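Local coordinates for 2-hydroxyisobutanoyl-CoA mutase large subunit (Aquincola tertiaricarbonis, PDB 4R3U), which forms, with its small cobalamin-binding partner, a B12-dependent mutase that interconverts 2-hydroxyisobutyryl-CoA and (S)-3-hydroxybutyryl-CoA, at residues D73-P86 with R314-E326. Numbering follows the deposited sequence.
Sequences DIGLPGRYPFTRGP and RALRRCYAKIMKE
R317 and R318 reach from helix 306-327 to backbone carbonyls of the loop 73-86. The helix follows strand 298-302 of the TIM barrel of the methylmalonyl-CoA mutase family; the loop precedes strand 97-102. The R317 chain bends at chi3 (-62°). This turns its guanidinium edge to the type I turn at F82-G85. R317 NH2 donates to T83 O at 2.9 Å, with the oxygen in the guanidinium plane. R317 NE makes weak, bent bonds to F82 O and T83 O. G85 CA lies over one guanidinium face, and NH1 binds G371 O. With an alanine here, T83 O and F82 O would probably lose their side-chain donor from the helix, and G371 O its mate.

R318 NH2 meets D73 O at 2.8 Å from above the carbonyl plane. T83 OG1 donates to the same oxygen from the opposite face. D73 OD2 lies over the rim of the R318 guanidinium, 3.9 Å from NE of R318; this is a long salt bridge, and no N-H points at the oxygen. D73 OD2 also pairs with K322 NZ at 3.0 Å, met from above the carboxylate plane. E430 of helix 420-442 binds both R318 and K322 and extends this salt-bridge network. R318 NH1 also bonds T427 OG1. T83 CG2 rests on one face of the R314 guanidinium, whose charge is met by E423 and D414.

P86 packs on R317 CD; its side chain lies about 4 Å from that of the substrate-binding M90. Further along the helix, A321 CB touches P81 CB and the Y80 ring. P81 CB covers one face of that ring. Over the opposite face stands K325 NZ, a cation-pi contact 4.1 Å from the Y80 centroid.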
loop_
_atom_site.group_PDB
_atom_site.type_symbol
_atom_site.label_atom_id
_atom_site.label_comp_id
_atom_site.label_asym_id
_atom_site.label_seq_id
_atom_site.Cartn_x
_atom_site.Cartn_y
_atom_site.Cartn_z
ATOM N N ASP A 73 14.659 -13.675 -23.540
ATOM C CA ASP A 73 13.258 -13.239 -23.383
ATOM C C ASP A 73 13.041 -12.427 -22.083
ATOM O O ASP A 73 11.971 -11.826 -21.883
ATOM C CB ASP A 73 12.290 -14.443 -23.471
ATOM C CG ASP A 73 11.829 -14.767 -24.882
ATOM O OD1 ASP A 73 12.423 -14.238 -25.834
ATOM O OD2 ASP A 73 10.879 -15.550 -25.030
ATOM N N ILE A 74 14.052 -12.446 -21.190
ATOM C CA ILE A 74 14.073 -11.663 -19.967
ATOM C C ILE A 74 14.968 -10.471 -20.325
ATOM O O ILE A 74 14.456 -9.372 -20.577
ATOM C CB ILE A 74 14.529 -12.503 -18.738
ATOM C CG1 ILE A 74 13.503 -13.640 -18.479
ATOM C CG2 ILE A 74 14.668 -11.596 -17.499
ATOM C CD1 ILE A 74 13.913 -14.717 -17.479
ATOM N N GLY A 75 16.258 -10.753 -20.500
ATOM C CA GLY A 75 17.259 -9.814 -20.979
ATOM C C GLY A 75 17.555 -8.595 -20.131
ATOM O O GLY A 75 17.920 -8.709 -18.949
ATOM N N LEU A 76 17.479 -7.407 -20.781
ATOM C CA LEU A 76 17.809 -6.114 -20.186
ATOM C C LEU A 76 16.783 -5.008 -20.549
ATOM O O LEU A 76 16.213 -5.029 -21.654
ATOM C CB LEU A 76 19.233 -5.699 -20.628
ATOM C CG LEU A 76 20.409 -6.575 -20.142
ATOM C CD1 LEU A 76 21.656 -6.353 -20.984
ATOM C CD2 LEU A 76 20.724 -6.317 -18.690
ATOM N N PRO A 77 16.538 -4.033 -19.632
ATOM C CA PRO A 77 15.577 -2.950 -19.953
ATOM C C PRO A 77 16.086 -2.058 -21.082
ATOM O O PRO A 77 17.294 -1.839 -21.180
ATOM C CB PRO A 77 15.449 -2.182 -18.638
ATOM C CG PRO A 77 16.721 -2.500 -17.879
ATOM C CD PRO A 77 17.098 -3.882 -18.266
ATOM N N GLY A 78 15.182 -1.600 -21.949
ATOM C CA GLY A 78 15.560 -0.764 -23.082
ATOM C C GLY A 78 16.252 -1.508 -24.216
ATOM O O GLY A 78 16.804 -0.878 -25.131
ATOM N N ARG A 79 16.203 -2.859 -24.159
ATOM C CA ARG A 79 16.733 -3.791 -25.146
ATOM C C ARG A 79 15.660 -4.807 -25.430
ATOM O O ARG A 79 14.968 -5.217 -24.511
ATOM C CB ARG A 79 17.996 -4.490 -24.646
ATOM C CG ARG A 79 19.002 -4.793 -25.750
ATOM C CD ARG A 79 20.320 -5.209 -25.138
ATOM N NE ARG A 79 21.227 -5.847 -26.098
ATOM C CZ ARG A 79 22.480 -5.459 -26.349
ATOM N NH1 ARG A 79 22.986 -4.387 -25.751
ATOM N NH2 ARG A 79 23.221 -6.117 -27.228
ATOM N N TYR A 80 15.518 -5.201 -26.707
ATOM C CA TYR A 80 14.534 -6.157 -27.222
ATOM C C TYR A 80 14.577 -7.504 -26.473
ATOM O O TYR A 80 15.691 -7.970 -26.200
ATOM C CB TYR A 80 14.779 -6.355 -28.738
ATOM C CG TYR A 80 13.812 -7.304 -29.424
ATOM C CD1 TYR A 80 12.627 -6.838 -29.995
ATOM C CD2 TYR A 80 14.093 -8.663 -29.528
ATOM C CE1 TYR A 80 11.754 -7.704 -30.651
ATOM C CE2 TYR A 80 13.209 -9.539 -30.153
ATOM C CZ TYR A 80 12.047 -9.055 -30.719
ATOM O OH TYR A 80 11.208 -9.923 -31.367
ATOM N N PRO A 81 13.421 -8.166 -26.140
ATOM C CA PRO A 81 12.027 -7.778 -26.374
ATOM C C PRO A 81 11.394 -6.836 -25.351
ATOM O O PRO A 81 10.161 -6.759 -25.288
ATOM C CB PRO A 81 11.315 -9.127 -26.480
ATOM C CG PRO A 81 12.061 -10.000 -25.516
ATOM C CD PRO A 81 13.476 -9.461 -25.429
ATOM N N PHE A 82 12.225 -6.092 -24.576
ATOM C CA PHE A 82 11.786 -5.081 -23.593
ATOM C C PHE A 82 10.912 -5.574 -22.440
ATOM O O PHE A 82 10.226 -4.775 -21.817
ATOM C CB PHE A 82 11.149 -3.831 -24.263
ATOM C CG PHE A 82 11.892 -3.275 -25.457
ATOM C CD1 PHE A 82 12.876 -2.309 -25.295
ATOM C CD2 PHE A 82 11.591 -3.706 -26.744
ATOM C CE1 PHE A 82 13.544 -1.788 -26.393
ATOM C CE2 PHE A 82 12.287 -3.212 -27.837
ATOM C CZ PHE A 82 13.245 -2.239 -27.659
ATOM N N THR A 83 10.978 -6.863 -22.108
ATOM C CA THR A 83 10.241 -7.441 -20.971
ATOM C C THR A 83 10.483 -6.615 -19.676
ATOM O O THR A 83 9.533 -6.305 -18.943
ATOM C CB THR A 83 10.711 -8.888 -20.813
ATOM O OG1 THR A 83 10.694 -9.514 -22.105
ATOM C CG2 THR A 83 9.918 -9.690 -19.743
ATOM N N ARG A 84 11.754 -6.224 -19.436
ATOM C CA ARG A 84 12.218 -5.482 -18.255
ATOM C C ARG A 84 11.993 -3.950 -18.270
ATOM O O ARG A 84 12.258 -3.286 -17.274
ATOM C CB ARG A 84 13.683 -5.838 -17.970
ATOM C CG ARG A 84 13.937 -7.342 -18.119
ATOM C CD ARG A 84 15.193 -7.792 -17.442
ATOM N NE ARG A 84 15.046 -7.710 -16.002
ATOM C CZ ARG A 84 16.060 -7.648 -15.157
ATOM N NH1 ARG A 84 17.308 -7.667 -15.607
ATOM N NH2 ARG A 84 15.837 -7.558 -13.850
ATOM N N GLY A 85 11.474 -3.409 -19.367
ATOM C CA GLY A 85 11.188 -1.988 -19.457
ATOM C C GLY A 85 11.542 -1.410 -20.809
ATOM O O GLY A 85 12.472 -1.895 -21.468
ATOM N N PRO A 86 10.798 -0.370 -21.262
ATOM C CA PRO A 86 11.091 0.218 -22.589
ATOM C C PRO A 86 12.358 1.095 -22.641
ATOM O O PRO A 86 12.889 1.339 -23.732
ATOM C CB PRO A 86 9.829 1.030 -22.892
ATOM C CG PRO A 86 9.349 1.471 -21.546
ATOM C CD PRO A 86 9.656 0.310 -20.608
ATOM N N ARG A 314 4.702 -7.116 -18.262
ATOM C CA ARG A 314 5.954 -7.629 -18.829
ATOM C C ARG A 314 5.662 -8.488 -20.039
ATOM O O ARG A 314 6.329 -8.335 -21.072
ATOM C CB ARG A 314 6.777 -8.377 -17.767
ATOM C CG ARG A 314 7.187 -7.469 -16.607
ATOM C CD ARG A 314 7.699 -8.237 -15.407
ATOM N NE ARG A 314 9.142 -8.475 -15.484
ATOM C CZ ARG A 314 9.702 -9.619 -15.860
ATOM N NH1 ARG A 314 8.945 -10.658 -16.204
ATOM N NH2 ARG A 314 11.025 -9.736 -15.891
ATOM N N ALA A 315 4.604 -9.324 -19.957
ATOM C CA ALA A 315 4.138 -10.150 -21.089
ATOM C C ALA A 315 3.686 -9.276 -22.255
ATOM O O ALA A 315 4.036 -9.561 -23.383
ATOM C CB ALA A 315 3.002 -11.063 -20.651
ATOM N N LEU A 316 2.935 -8.202 -21.983
ATOM C CA LEU A 316 2.467 -7.255 -23.011
ATOM C C LEU A 316 3.635 -6.641 -23.760
ATOM O O LEU A 316 3.613 -6.607 -24.984
ATOM C CB LEU A 316 1.617 -6.135 -22.370
ATOM C CG LEU A 316 0.151 -6.465 -22.174
ATOM C CD1 LEU A 316 -0.453 -5.605 -21.094
ATOM C CD2 LEU A 316 -0.608 -6.348 -23.483
ATOM N N ARG A 317 4.677 -6.183 -23.029
ATOM C CA ARG A 317 5.875 -5.589 -23.626
ATOM C C ARG A 317 6.594 -6.562 -24.528
ATOM O O ARG A 317 7.060 -6.147 -25.594
ATOM C CB ARG A 317 6.827 -5.061 -22.553
ATOM C CG ARG A 317 6.568 -3.609 -22.172
ATOM C CD ARG A 317 7.777 -2.943 -21.536
ATOM N NE ARG A 317 8.150 -3.612 -20.288
ATOM C CZ ARG A 317 7.714 -3.264 -19.082
ATOM N NH1 ARG A 317 6.949 -2.192 -18.929
ATOM N NH2 ARG A 317 8.068 -3.963 -18.017
ATOM N N ARG A 318 6.691 -7.855 -24.108
ATOM C CA ARG A 318 7.366 -8.921 -24.867
ATOM C C ARG A 318 6.595 -9.276 -26.136
ATOM O O ARG A 318 7.198 -9.379 -27.204
ATOM C CB ARG A 318 7.605 -10.169 -23.990
ATOM C CG ARG A 318 8.435 -11.268 -24.674
ATOM C CD ARG A 318 9.226 -12.060 -23.672
ATOM N NE ARG A 318 8.455 -13.165 -23.120
ATOM C CZ ARG A 318 8.698 -13.756 -21.955
ATOM N NH1 ARG A 318 7.971 -14.792 -21.570
ATOM N NH2 ARG A 318 9.675 -13.322 -21.168
ATOM N N CYS A 319 5.262 -9.458 -26.011
ATOM C CA CYS A 319 4.330 -9.777 -27.099
ATOM C C CYS A 319 4.342 -8.674 -28.153
ATOM O O CYS A 319 4.478 -8.956 -29.347
ATOM C CB CYS A 319 2.925 -10.014 -26.547
ATOM S SG CYS A 319 2.760 -11.519 -25.557
ATOM N N TYR A 320 4.268 -7.418 -27.689
ATOM C CA TYR A 320 4.310 -6.236 -28.528
ATOM C C TYR A 320 5.601 -6.168 -29.330
ATOM O O TYR A 320 5.531 -5.939 -30.538
ATOM C CB TYR A 320 4.145 -4.964 -27.684
ATOM C CG TYR A 320 4.282 -3.690 -28.495
ATOM C CD1 TYR A 320 3.271 -3.281 -29.363
ATOM C CD2 TYR A 320 5.425 -2.899 -28.401
ATOM C CE1 TYR A 320 3.384 -2.104 -30.104
ATOM C CE2 TYR A 320 5.549 -1.724 -29.133
ATOM C CZ TYR A 320 4.527 -1.333 -29.987
ATOM O OH TYR A 320 4.646 -0.181 -30.714
ATOM N N ALA A 321 6.775 -6.365 -28.666
ATOM C CA ALA A 321 8.080 -6.357 -29.341
ATOM C C ALA A 321 8.114 -7.390 -30.470
ATOM O O ALA A 321 8.455 -7.035 -31.611
ATOM C CB ALA A 321 9.188 -6.635 -28.355
ATOM N N LYS A 322 7.696 -8.652 -30.150
ATOM C CA LYS A 322 7.683 -9.775 -31.080
ATOM C C LYS A 322 6.791 -9.532 -32.291
ATOM O O LYS A 322 7.199 -9.850 -33.402
ATOM C CB LYS A 322 7.348 -11.090 -30.355
ATOM C CG LYS A 322 8.486 -11.566 -29.467
ATOM C CD LYS A 322 8.144 -12.773 -28.603
ATOM C CE LYS A 322 9.408 -13.301 -27.956
ATOM N NZ LYS A 322 9.192 -14.603 -27.271
ATOM N N ILE A 323 5.600 -8.932 -32.074
ATOM C CA ILE A 323 4.604 -8.626 -33.119
ATOM C C ILE A 323 5.170 -7.593 -34.090
ATOM O O ILE A 323 5.151 -7.813 -35.298
ATOM C CB ILE A 323 3.252 -8.168 -32.490
ATOM C CG1 ILE A 323 2.542 -9.330 -31.748
ATOM C CG2 ILE A 323 2.325 -7.539 -33.522
ATOM C CD1 ILE A 323 1.407 -8.822 -30.711
ATOM N N MET A 324 5.675 -6.471 -33.552
ATOM C CA MET A 324 6.255 -5.365 -34.315
ATOM C C MET A 324 7.463 -5.792 -35.153
ATOM O O MET A 324 7.506 -5.491 -36.354
ATOM C CB MET A 324 6.566 -4.172 -33.386
ATOM C CG MET A 324 5.323 -3.597 -32.693
ATOM S SD MET A 324 3.852 -3.304 -33.748
ATOM C CE MET A 324 4.299 -1.835 -34.494
ATOM N N LYS A 325 8.383 -6.570 -34.557
ATOM C CA LYS A 325 9.553 -7.092 -35.249
ATOM C C LYS A 325 9.196 -8.183 -36.238
ATOM O O LYS A 325 9.514 -8.047 -37.420
ATOM C CB LYS A 325 10.623 -7.608 -34.259
ATOM C CG LYS A 325 11.963 -7.916 -34.942
ATOM C CD LYS A 325 12.818 -8.907 -34.161
ATOM C CE LYS A 325 14.268 -8.681 -34.447
ATOM N NZ LYS A 325 15.127 -9.229 -33.366
ATOM N N GLU A 326 8.583 -9.288 -35.752
ATOM C CA GLU A 326 8.286 -10.464 -36.569
ATOM C C GLU A 326 7.149 -10.325 -37.539
ATOM O O GLU A 326 7.301 -10.734 -38.699
ATOM C CB GLU A 326 8.161 -11.744 -35.728
ATOM C CG GLU A 326 9.390 -12.086 -34.885
ATOM C CD GLU A 326 10.740 -12.362 -35.536
ATOM O OE1 GLU A 326 10.769 -12.927 -36.656
ATOM O OE2 GLU A 326 11.773 -12.087 -34.882
#